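Local coordinates for protein DyP-type peroxidase (PDB 6FSK) that probably uses hydrogen peroxide, through its heme b cofactor, to oxidise dyes and other substrates, apparently including manganese(II) ions, at residues D254-V262 against S272-V280. The protein carries 1 engineered substitution. Sequence-based numbering, arbitrary orientation.
Sequences DFLESNPIV and SELLGARIV
Leu-256 packs as a knob into the hole formed by Ser-272, Leu-275, Gly-276 and Ile-279, joining helix 249-258 to helix 268-280; the axes of segments 254-258 and 272-280 come within 8.4 Å, at 121° between their N-to-C directions. Its CG lies anti to the carbonyl carbon (chi1 -61°), which sends both methyls onto the Gly-276 backbone: CD2 is 3.7 Å from Gly-276 N and CD1 3.8 Å from Gly-276 CA. Next to it, Phe-255 turns its ring edge to Ile-279, with CD1 of Ile-279 near the ring plane, 3.7 Å from CE2 of Phe-255, while Leu-275 crosses Phe-255 at about a right angle. Beyond the helix end, Ile-261 lays CD1 over the backbone of Leu-275, 3.5 Å from its CA, and against CG of Leu-274. Polar evidence centres on Ser-272: OG bonds Leu-256 O at 2.7 Å from 47° above the carbonyl plane, Asn-259 N reaching that oxygen from the opposite face. Arg-268 O is a second carbonyl partner of this hydroxyl, whose proton is probably shared. A water donates to both Ser-272 OG and Glu-257 O. Helix 268-280 ends at the heme pocket, where Val-280 touches the heme. Chemically, a largely apolar interface is thus tied at one end by a serine adding a second donor to a last-turn carbonyl of the neighbouring helix.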
loop_
_atom_site.group_PDB
_atom_site.type_symbol
_atom_site.label_atom_id
_atom_site.label_comp_id
_atom_site.label_asym_id
_atom_site.label_seq_id
_atom_site.Cartn_x
_atom_site.Cartn_y
_atom_site.Cartn_z
ATOM N N ASP A 254 -16.768 4.921 -16.550
ATOM C CA ASP A 254 -17.049 5.758 -17.788
ATOM C C ASP A 254 -15.862 5.743 -18.778
ATOM O O ASP A 254 -16.016 5.452 -20.008
ATOM C CB ASP A 254 -17.470 7.135 -17.323
ATOM C CG ASP A 254 -17.802 8.099 -18.411
ATOM O OD1 ASP A 254 -18.040 7.691 -19.587
ATOM O OD2 ASP A 254 -17.872 9.305 -18.124
ATOM N N PHE A 255 -14.649 5.979 -18.244
ATOM C CA PHE A 255 -13.447 5.800 -19.020
ATOM C C PHE A 255 -13.387 4.490 -19.755
ATOM O O PHE A 255 -13.145 4.437 -20.962
ATOM C CB PHE A 255 -12.239 5.987 -18.109
ATOM C CG PHE A 255 -10.955 5.722 -18.795
ATOM C CD1 PHE A 255 -10.519 6.612 -19.768
ATOM C CD2 PHE A 255 -10.247 4.568 -18.541
ATOM C CE1 PHE A 255 -9.312 6.377 -20.430
ATOM C CE2 PHE A 255 -9.012 4.328 -19.236
ATOM C CZ PHE A 255 -8.593 5.239 -20.143
ATOM N N LEU A 256 -13.551 3.399 -19.043
ATOM C CA LEU A 256 -13.467 2.057 -19.652
ATOM C C LEU A 256 -14.559 1.899 -20.709
ATOM O O LEU A 256 -14.275 1.468 -21.825
ATOM C CB LEU A 256 -13.549 0.925 -18.623
ATOM C CG LEU A 256 -12.476 0.875 -17.574
ATOM C CD1 LEU A 256 -12.755 -0.370 -16.720
ATOM C CD2 LEU A 256 -11.099 0.820 -18.142
ATOM N N GLU A 257 -15.792 2.280 -20.384
ATOM C CA GLU A 257 -16.890 2.190 -21.317
ATOM C C GLU A 257 -16.654 2.994 -22.568
ATOM O O GLU A 257 -17.170 2.600 -23.655
ATOM C CB GLU A 257 -18.139 2.756 -20.649
ATOM C CG GLU A 257 -18.831 1.901 -19.686
ATOM C CD GLU A 257 -19.982 2.646 -18.966
ATOM O OE1 GLU A 257 -20.377 3.827 -19.264
ATOM O OE2 GLU A 257 -20.503 1.946 -18.095
ATOM N N SER A 258 -15.924 4.072 -22.444
ATOM C CA SER A 258 -15.715 5.040 -23.560
ATOM C C SER A 258 -14.534 4.634 -24.423
ATOM O O SER A 258 -14.314 5.181 -25.486
ATOM C CB SER A 258 -15.555 6.427 -23.013
ATOM O OG SER A 258 -16.707 6.857 -22.340
ATOM N N ASN A 259 -13.741 3.662 -23.977
ATOM C CA ASN A 259 -12.494 3.248 -24.674
ATOM C C ASN A 259 -12.397 1.719 -24.829
ATOM O O ASN A 259 -11.374 1.106 -24.541
ATOM C CB ASN A 259 -11.267 3.721 -23.886
ATOM C CG ASN A 259 -11.095 5.186 -23.973
ATOM O OD1 ASN A 259 -10.476 5.688 -24.932
ATOM N ND2 ASN A 259 -11.677 5.916 -23.034
ATOM N N PRO A 260 -13.462 1.022 -25.245
ATOM C CA PRO A 260 -13.364 -0.432 -25.359
ATOM C C PRO A 260 -12.251 -0.816 -26.317
ATOM O O PRO A 260 -12.073 -0.159 -27.403
ATOM C CB PRO A 260 -14.700 -0.859 -25.951
ATOM C CG PRO A 260 -15.181 0.352 -26.692
ATOM C CD PRO A 260 -14.728 1.535 -25.800
ATOM N N ILE A 261 -11.526 -1.863 -25.987
ATOM C CA ILE A 261 -10.470 -2.355 -26.905
ATOM C C ILE A 261 -11.177 -2.950 -28.102
ATOM O O ILE A 261 -12.031 -3.808 -27.914
ATOM C CB ILE A 261 -9.540 -3.345 -26.230
ATOM C CG1 ILE A 261 -8.663 -2.554 -25.255
ATOM C CG2 ILE A 261 -8.680 -4.097 -27.277
ATOM C CD1 ILE A 261 -8.094 -3.436 -24.244
ATOM N N VAL A 262 -10.805 -2.496 -29.298
ATOM C CA VAL A 262 -11.399 -2.962 -30.539
ATOM C C VAL A 262 -10.503 -4.087 -30.995
ATOM O O VAL A 262 -9.257 -3.911 -31.238
ATOM C CB VAL A 262 -11.531 -1.812 -31.538
ATOM C CG1 VAL A 262 -12.013 -2.375 -32.870
ATOM C CG2 VAL A 262 -12.494 -0.763 -30.984
ATOM N N SER A 272 -14.244 -3.253 -23.040
ATOM C CA SER A 272 -14.086 -2.330 -21.920
ATOM C C SER A 272 -13.574 -3.126 -20.729
ATOM O O SER A 272 -12.683 -2.666 -19.960
ATOM C CB SER A 272 -15.398 -1.628 -21.632
ATOM O OG SER A 272 -15.691 -0.696 -22.667
ATOM N N GLU A 273 -14.093 -4.327 -20.555
ATOM C CA GLU A 273 -13.655 -5.194 -19.441
ATOM C C GLU A 273 -12.180 -5.561 -19.574
ATOM O O GLU A 273 -11.384 -5.501 -18.629
ATOM C CB GLU A 273 -14.493 -6.480 -19.423
ATOM C CG GLU A 273 -14.210 -7.507 -18.323
ATOM C CD GLU A 273 -14.937 -8.875 -18.589
ATOM O OE1 GLU A 273 -15.490 -9.127 -19.753
ATOM O OE2 GLU A 273 -15.052 -9.694 -17.632
ATOM N N LEU A 274 -11.782 -5.841 -20.811
ATOM C CA LEU A 274 -10.381 -6.223 -21.138
ATOM C C LEU A 274 -9.512 -5.005 -20.882
ATOM O O LEU A 274 -8.409 -5.156 -20.396
ATOM C CB LEU A 274 -10.270 -6.649 -22.583
ATOM C CG LEU A 274 -8.863 -6.972 -23.087
ATOM C CD1 LEU A 274 -8.276 -8.112 -22.335
ATOM C CD2 LEU A 274 -8.842 -7.267 -24.580
ATOM N N LEU A 275 -9.952 -3.804 -21.236
ATOM C CA LEU A 275 -9.122 -2.636 -20.958
ATOM C C LEU A 275 -8.814 -2.486 -19.494
ATOM O O LEU A 275 -7.660 -2.191 -19.128
ATOM C CB LEU A 275 -9.716 -1.313 -21.516
ATOM C CG LEU A 275 -8.958 -0.027 -21.162
ATOM C CD1 LEU A 275 -7.596 -0.085 -21.795
ATOM C CD2 LEU A 275 -9.749 1.192 -21.661
ATOM N N GLY A 276 -9.853 -2.631 -18.664
ATOM C CA GLY A 276 -9.643 -2.537 -17.199
ATOM C C GLY A 276 -8.610 -3.530 -16.718
ATOM O O GLY A 276 -7.693 -3.179 -15.961
ATOM N N ALA A 277 -8.759 -4.745 -17.181
ATOM C CA ALA A 277 -7.850 -5.832 -16.805
ATOM C C ALA A 277 -6.432 -5.542 -17.212
ATOM O O ALA A 277 -5.469 -5.817 -16.496
ATOM C CB ALA A 277 -8.319 -7.165 -17.385
ATOM N N ARG A 278 -6.290 -4.943 -18.395
ATOM C CA ARG A 278 -4.961 -4.615 -18.963
ATOM C C ARG A 278 -4.319 -3.414 -18.265
ATOM O O ARG A 278 -3.089 -3.388 -18.125
ATOM C CB ARG A 278 -5.038 -4.528 -20.476
ATOM C CG ARG A 278 -5.292 -5.855 -21.137
ATOM C CD ARG A 278 -5.349 -5.796 -22.617
ATOM N NE ARG A 278 -4.093 -5.266 -23.254
ATOM C CZ ARG A 278 -3.054 -6.024 -23.674
ATOM N NH1 ARG A 278 -3.000 -7.345 -23.393
ATOM N NH2 ARG A 278 -2.041 -5.491 -24.349
ATOM N N ILE A 279 -5.117 -2.498 -17.751
ATOM C CA ILE A 279 -4.605 -1.372 -16.999
ATOM C C ILE A 279 -4.116 -1.866 -15.610
ATOM O O ILE A 279 -3.158 -1.334 -15.080
ATOM C CB ILE A 279 -5.699 -0.284 -16.824
ATOM C CG1 ILE A 279 -5.695 0.493 -18.172
ATOM C CG2 ILE A 279 -5.450 0.561 -15.576
ATOM C CD1 ILE A 279 -6.872 1.418 -18.247
ATOM N N VAL A 280 -4.799 -2.837 -15.020
ATOM C CA VAL A 280 -4.418 -3.312 -13.679
ATOM C C VAL A 280 -3.348 -4.367 -13.751
ATOM O O VAL A 280 -2.393 -4.391 -12.966
ATOM C CB VAL A 280 -5.666 -3.845 -12.963
ATOM C CG1 VAL A 280 -5.257 -4.480 -11.624
ATOM C CG2 VAL A 280 -6.631 -2.708 -12.734
HETATM O O HOH W 1 -17.996 -0.041 -23.934
#